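Local structure of uncharacterized protein (Bacteroides uniformis, 4IYK) at residues 107-112 and 199-204; 137-142 and 162-167. The protein is of unknown function but, as a two-domain, all-beta protein of the DUF3823 family, is thought to bind carbohydrate. All blocks are in the same frame, centred on the assembly; numbering follows the deposited sequence.

Contact 1. Residues 107-112 and 199-204; sequences IRVKSP and FRIGAL
Ile107, Val109 and Pro112 set their side chains against Ile201 and Ala203 across the interior of a beta sandwich, consistent with the E-set assignment of this domain. The two strands belong to different sheets and run at 147° to each other with axes 8.0 Å apart, so no hydrogen bond joins them and the meeting is wholly apolar. Alternate residues face inward, as extended strands require: Ile107 and Val109 on one side, Ile201 and Ala203 on the other, while Arg108 points away from the contact to form salt bridges with Asp23 and Glu128. At one end Ile107 bestrides a small partner. Its CG2 lies 3.9 Å from Ala203 CB, and its CG1 stands opposite the carbonyl carbon (chi1 -66°), from where CD1 passes the same methyl and comes within 4.0 Å of Leu204 C. Alanine suits this place because its lone methyl lets both isoleucine branches come close. In the middle, Val109 and Ile201 meet at an angle through single methyls, Val109 CG1 to Ile201 CG2 at 4.0 Å; beta-branched residues fit here, being compact and at ease in extended backbone. Phe125 touches both of them, and Ala218 lies against Val109 and Pro112. Beyond Ser111, where the chain turns a corner, Pro112 folds back over the tip of Ile201, its ring atom CB resting 3.7 Å from Ile201 CD1.

Contact 2. Residues 137-142 and 162-167; sequences KEIQLF and DKQVFS. With EDO (1,2-ethanediol), chain F.
Gln140 and Lys163 face each other as a non-hydrogen-bonded pair between two neighbouring antiparallel strands of one sheet. Four backbone bonds join the segments: Ile139 and Gln164 exchange N-H and C=O in both directions, while Phe166 N reaches Lys137 O and Leu141 N meets Asp162 O, both at 2.8 Å with an N-H...O angle of 172°. Asp162 O also receives the CA-H of Gln140. Lys137 and Glu138 both face Leu204, forming a classic beta bulge. Ethanediol, probably from the crystallisation liquor, donates from O2 to Val165 O at 3.0 Å. On the face carrying Glu138, Gln140 and Lys163, one water donates to Glu138 OE2 and accepts from Lys163 NZ, bridging charges whose direct separation, Glu138 OE1 to Lys163 NZ, is 4.0 Å. A second accepts from Gln140 NE2 and donates to Leu141 O and, at 2.6 Å, to Asp162 OD2. Glutamine suits its place: extended, with CG anti to the backbone N (chi1 -172°), it gives NE2 to the water while the lysine methylenes cross its amide, Lys163 CD 3.5 Å from Gln140 OE1. Replacing it by alanine would remove the amide and is likely to leave the water lacking this donor and the lysine stem without the group it crosses. On the other face Ile139 CG1 touches the Phe166 ring edge at CE1, 3.9 Å away, and Ile139 turns to the core at Phe125 and Leu127. Water, rather than direct ion pairing, thus joins the charges.

How the contacts relate
Contacts 1 and 2 lie in the same C-terminal domain, their centres about 11 Å apart, and join its layers in two ways: 107-112 with 199-204 spans the sandwich from one sheet to the other, whereas 137-142 with 162-167 pairs neighbours within a sheet. Strands 135-144 and 196-206 are adjacent in that sheet, and probable hydrogen bonds tie Gly202 N to Gln140 O and Leu204 N to Glu138 O. Both segments of contact 2 fall in the chain between 112 and 199. Strand 107-117 therefore packs on the late strand 196-206, while the intervening chain supplies strands to both sheets, 163-166 adding to the one that holds 135-144 and 196-206.

Contact 1. Residues 107-112 and 199-204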
loop_
_atom_site.group_PDB
_atom_site.type_symbol
_atom_site.label_atom_id
_atom_site.label_comp_id
_atom_site.label_asym_id
_atom_site.label_seq_id
_atom_site.Cartn_x
_atom_site.Cartn_y
_atom_site.Cartn_z
ATOM N N ILE A 107 -5.704 3.418 -7.410
ATOM C CA ILE A 107 -6.314 2.148 -7.780
ATOM C C ILE A 107 -6.854 1.436 -6.535
ATOM O O ILE A 107 -6.172 1.390 -5.509
ATOM C CB ILE A 107 -5.254 1.242 -8.511
ATOM C CG1 ILE A 107 -4.820 1.856 -9.871
ATOM C CG2 ILE A 107 -5.749 -0.228 -8.667
ATOM C CD1 ILE A 107 -3.691 1.143 -10.541
ATOM N N ARG A 108 -8.034 0.791 -6.677
ATOM C CA ARG A 108 -8.607 -0.090 -5.656
ATOM C C ARG A 108 -8.514 -1.525 -6.166
ATOM O O ARG A 108 -8.921 -1.779 -7.297
ATOM C CB ARG A 108 -10.078 0.277 -5.377
ATOM C CG ARG A 108 -10.283 1.582 -4.659
ATOM C CD ARG A 108 -11.769 1.892 -4.441
ATOM N NE ARG A 108 -11.885 3.210 -3.818
ATOM C CZ ARG A 108 -12.168 4.341 -4.442
ATOM N NH1 ARG A 108 -12.522 4.332 -5.723
ATOM N NH2 ARG A 108 -12.168 5.489 -3.775
ATOM N N VAL A 109 -7.972 -2.465 -5.371
ATOM C CA VAL A 109 -7.945 -3.869 -5.798
ATOM C C VAL A 109 -9.274 -4.483 -5.372
ATOM O O VAL A 109 -9.617 -4.430 -4.191
ATOM C CB VAL A 109 -6.737 -4.674 -5.287
ATOM C CG1 VAL A 109 -6.806 -6.109 -5.783
ATOM C CG2 VAL A 109 -5.426 -4.028 -5.714
ATOM N N LYS A 110 -10.022 -5.039 -6.326
ATOM C CA LYS A 110 -11.338 -5.596 -6.027
ATOM C C LYS A 110 -11.369 -7.116 -6.075
ATOM O O LYS A 110 -10.711 -7.744 -6.913
ATOM C CB LYS A 110 -12.413 -5.034 -6.976
ATOM C CG LYS A 110 -12.495 -3.498 -7.021
ATOM C CD LYS A 110 -12.731 -2.829 -5.646
ATOM C CE LYS A 110 -14.147 -2.928 -5.117
ATOM N NZ LYS A 110 -14.273 -2.288 -3.780
ATOM N N SER A 111 -12.218 -7.692 -5.194
ATOM C CA SER A 111 -12.431 -9.129 -5.029
ATOM C C SER A 111 -11.075 -9.892 -4.996
ATOM O O SER A 111 -10.921 -10.856 -5.748
ATOM C CB SER A 111 -13.336 -9.647 -6.145
ATOM O OG SER A 111 -14.583 -8.977 -6.103
ATOM N N PRO A 112 -10.050 -9.448 -4.221
ATOM C CA PRO A 112 -8.776 -10.170 -4.250
ATOM C C PRO A 112 -8.903 -11.568 -3.648
ATOM O O PRO A 112 -9.589 -11.758 -2.639
ATOM C CB PRO A 112 -7.855 -9.275 -3.417
ATOM C CG PRO A 112 -8.751 -8.608 -2.465
ATOM C CD PRO A 112 -9.990 -8.329 -3.253
ATOM N N PHE A 199 1.567 -13.242 0.951
ATOM C CA PHE A 199 1.391 -12.863 -0.455
ATOM C C PHE A 199 0.534 -11.619 -0.513
ATOM O O PHE A 199 -0.402 -11.465 0.283
ATOM C CB PHE A 199 0.776 -14.026 -1.269
ATOM C CG PHE A 199 1.639 -15.263 -1.264
ATOM C CD1 PHE A 199 2.625 -15.450 -2.235
ATOM C CD2 PHE A 199 1.532 -16.201 -0.243
ATOM C CE1 PHE A 199 3.471 -16.569 -2.194
ATOM C CE2 PHE A 199 2.367 -17.325 -0.211
ATOM C CZ PHE A 199 3.340 -17.496 -1.177
ATOM N N ARG A 200 0.889 -10.705 -1.399
ATOM C CA ARG A 200 0.168 -9.438 -1.496
ATOM C C ARG A 200 0.063 -8.967 -2.933
ATOM O O ARG A 200 1.072 -8.742 -3.613
ATOM C CB ARG A 200 0.866 -8.374 -0.631
ATOM C CG ARG A 200 0.002 -7.158 -0.270
ATOM C CD ARG A 200 0.883 -6.136 0.432
ATOM N NE ARG A 200 0.118 -5.078 1.108
ATOM C CZ ARG A 200 0.659 -3.975 1.621
ATOM N NH1 ARG A 200 1.962 -3.776 1.551
ATOM N NH2 ARG A 200 -0.102 -3.069 2.214
ATOM N N ILE A 201 -1.174 -8.819 -3.406
ATOM C CA ILE A 201 -1.435 -8.287 -4.747
ATOM C C ILE A 201 -1.146 -6.786 -4.704
ATOM O O ILE A 201 -1.688 -6.113 -3.832
ATOM C CB ILE A 201 -2.908 -8.527 -5.186
ATOM C CG1 ILE A 201 -3.238 -10.017 -5.296
ATOM C CG2 ILE A 201 -3.242 -7.752 -6.519
ATOM C CD1 ILE A 201 -4.750 -10.337 -5.137
ATOM N N GLY A 202 -0.351 -6.296 -5.650
ATOM C CA GLY A 202 -0.061 -4.884 -5.831
ATOM C C GLY A 202 -0.421 -4.402 -7.233
ATOM O O GLY A 202 -0.324 -5.158 -8.205
ATOM N N ALA A 203 -0.813 -3.137 -7.357
ATOM C CA ALA A 203 -1.123 -2.515 -8.647
ATOM C C ALA A 203 -0.564 -1.121 -8.658
ATOM O O ALA A 203 -0.860 -0.334 -7.761
ATOM C CB ALA A 203 -2.625 -2.494 -8.912
ATOM N N LEU A 204 0.300 -0.845 -9.644
ATOM C CA LEU A 204 0.976 0.434 -9.823
ATOM C C LEU A 204 0.283 1.248 -10.924
ATOM O O LEU A 204 0.244 0.848 -12.093
ATOM C CB LEU A 204 2.485 0.235 -10.133
ATOM C CG LEU A 204 3.337 1.534 -10.235
ATOM C CD1 LEU A 204 3.403 2.271 -8.893
ATOM C CD2 LEU A 204 4.768 1.226 -10.771
#

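Contact 2. Residues 137-142 and 162-167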
loop_
_atom_site.group_PDB
_atom_site.type_symbol
_atom_site.label_atom_id
_atom_site.label_comp_id
_atom_site.label_asym_id
_atom_site.label_seq_id
_atom_site.Cartn_x
_atom_site.Cartn_y
_atom_site.Cartn_z
ATOM N N LYS A 137 -0.031 0.682 -14.936
ATOM C CA LYS A 137 1.363 0.521 -15.364
ATOM C C LYS A 137 1.874 -0.897 -15.044
ATOM O O LYS A 137 2.486 -1.529 -15.905
ATOM C CB LYS A 137 2.241 1.587 -14.683
ATOM C CG LYS A 137 3.615 1.780 -15.309
ATOM C CD LYS A 137 4.421 2.812 -14.528
ATOM C CE LYS A 137 5.856 2.925 -14.997
ATOM N NZ LYS A 137 6.680 3.758 -14.081
ATOM N N GLU A 138 1.636 -1.392 -13.819
ATOM C CA GLU A 138 2.097 -2.720 -13.391
ATOM C C GLU A 138 1.132 -3.445 -12.448
ATOM O O GLU A 138 0.419 -2.805 -11.672
ATOM C CB GLU A 138 3.451 -2.621 -12.650
ATOM C CG GLU A 138 4.645 -2.104 -13.450
ATOM C CD GLU A 138 5.935 -1.923 -12.670
ATOM O OE1 GLU A 138 6.100 -2.585 -11.622
ATOM O OE2 GLU A 138 6.782 -1.111 -13.107
ATOM N N ILE A 139 1.195 -4.797 -12.458
ATOM C CA ILE A 139 0.499 -5.675 -11.501
ATOM C C ILE A 139 1.536 -6.706 -11.022
ATOM O O ILE A 139 2.407 -7.143 -11.799
ATOM C CB ILE A 139 -0.845 -6.322 -11.965
ATOM C CG1 ILE A 139 -0.680 -7.162 -13.255
ATOM C CG2 ILE A 139 -1.960 -5.261 -12.080
ATOM C CD1 ILE A 139 -1.807 -8.193 -13.541
ATOM N N GLN A 140 1.482 -7.040 -9.723
ATOM C CA GLN A 140 2.439 -7.961 -9.156
ATOM C C GLN A 140 1.903 -8.645 -7.926
ATOM O O GLN A 140 1.191 -8.033 -7.111
ATOM C CB GLN A 140 3.756 -7.227 -8.816
ATOM C CG GLN A 140 4.893 -8.167 -8.394
ATOM C CD GLN A 140 6.247 -7.535 -8.562
ATOM O OE1 GLN A 140 6.385 -6.378 -8.930
ATOM N NE2 GLN A 140 7.269 -8.250 -8.215
ATOM N N LEU A 141 2.269 -9.937 -7.797
ATOM C CA LEU A 141 1.984 -10.752 -6.635
ATOM C C LEU A 141 3.266 -10.806 -5.820
ATOM O O LEU A 141 4.193 -11.551 -6.156
ATOM C CB LEU A 141 1.453 -12.164 -7.013
ATOM C CG LEU A 141 1.101 -13.104 -5.839
ATOM C CD1 LEU A 141 0.039 -12.477 -4.902
ATOM C CD2 LEU A 141 0.614 -14.473 -6.358
ATOM N N PHE A 142 3.353 -9.949 -4.784
ATOM C CA PHE A 142 4.543 -9.910 -3.936
ATOM C C PHE A 142 4.516 -11.038 -2.938
ATOM O O PHE A 142 3.451 -11.401 -2.449
ATOM C CB PHE A 142 4.688 -8.556 -3.222
ATOM C CG PHE A 142 4.834 -7.400 -4.181
ATOM C CD1 PHE A 142 6.063 -7.127 -4.790
ATOM C CD2 PHE A 142 3.730 -6.616 -4.528
ATOM C CE1 PHE A 142 6.199 -6.042 -5.670
ATOM C CE2 PHE A 142 3.867 -5.535 -5.416
ATOM C CZ PHE A 142 5.096 -5.270 -5.996
ATOM N N ASP A 162 4.478 -13.808 -11.951
ATOM C CA ASP A 162 4.142 -13.114 -10.704
ATOM C C ASP A 162 4.010 -11.602 -10.920
ATOM O O ASP A 162 3.619 -10.889 -9.998
ATOM C CB ASP A 162 5.222 -13.386 -9.639
ATOM C CG ASP A 162 6.619 -12.983 -10.101
ATOM O OD1 ASP A 162 7.065 -13.491 -11.166
ATOM O OD2 ASP A 162 7.270 -12.155 -9.399
ATOM N N LYS A 163 4.379 -11.119 -12.124
ATOM C CA LYS A 163 4.397 -9.705 -12.451
ATOM C C LYS A 163 4.094 -9.458 -13.939
ATOM O O LYS A 163 4.573 -10.195 -14.796
ATOM C CB LYS A 163 5.795 -9.146 -12.092
ATOM C CG LYS A 163 6.006 -7.651 -12.375
ATOM C CD LYS A 163 7.454 -7.239 -12.113
ATOM C CE LYS A 163 7.606 -5.737 -12.208
ATOM N NZ LYS A 163 9.021 -5.310 -12.087
ATOM N N GLN A 164 3.317 -8.398 -14.230
ATOM C CA GLN A 164 3.028 -7.984 -15.598
ATOM C C GLN A 164 3.174 -6.473 -15.716
ATOM O O GLN A 164 2.725 -5.721 -14.836
ATOM C CB GLN A 164 1.658 -8.453 -16.103
ATOM C CG GLN A 164 1.571 -8.399 -17.640
ATOM C CD GLN A 164 0.223 -8.712 -18.220
ATOM O OE1 GLN A 164 -0.758 -8.920 -17.499
ATOM N NE2 GLN A 164 0.142 -8.717 -19.552
ATOM N N VAL A 165 3.870 -6.036 -16.789
ATOM C CA VAL A 165 4.135 -4.619 -17.059
ATOM C C VAL A 165 3.380 -4.252 -18.317
ATOM O O VAL A 165 3.382 -5.007 -19.309
ATOM C CB VAL A 165 5.655 -4.280 -17.152
ATOM C CG1 VAL A 165 5.891 -2.799 -17.492
ATOM C CG2 VAL A 165 6.383 -4.655 -15.856
ATOM N N PHE A 166 2.681 -3.116 -18.252
ATOM C CA PHE A 166 1.920 -2.588 -19.383
ATOM C C PHE A 166 2.665 -1.371 -19.927
ATOM O O PHE A 166 2.884 -0.393 -19.200
ATOM C CB PHE A 166 0.457 -2.267 -18.988
ATOM C CG PHE A 166 -0.219 -3.438 -18.305
ATOM C CD1 PHE A 166 -0.155 -3.591 -16.922
ATOM C CD2 PHE A 166 -0.912 -4.392 -19.045
ATOM C CE1 PHE A 166 -0.721 -4.705 -16.299
ATOM C CE2 PHE A 166 -1.504 -5.494 -18.414
ATOM C CZ PHE A 166 -1.412 -5.636 -17.043
ATOM N N SER A 167 3.150 -1.489 -21.177
ATOM C CA SER A 167 3.865 -0.415 -21.849
ATOM C C SER A 167 3.383 -0.324 -23.305
ATOM O O SER A 167 3.665 -1.226 -24.101
ATOM C CB SER A 167 5.377 -0.601 -21.756
ATOM O OG SER A 167 6.038 0.463 -22.424
HETATM C C1 EDO F . 7.499 -4.123 -20.730
HETATM O O1 EDO F . 7.967 -2.820 -20.417
HETATM C C2 EDO F . 5.985 -4.052 -21.032
HETATM O O2 EDO F . 5.489 -5.329 -21.394
HETATM O O HOH W 1 9.371 -2.512 -13.159
HETATM O O HOH W 2 6.698 -10.931 -7.130
#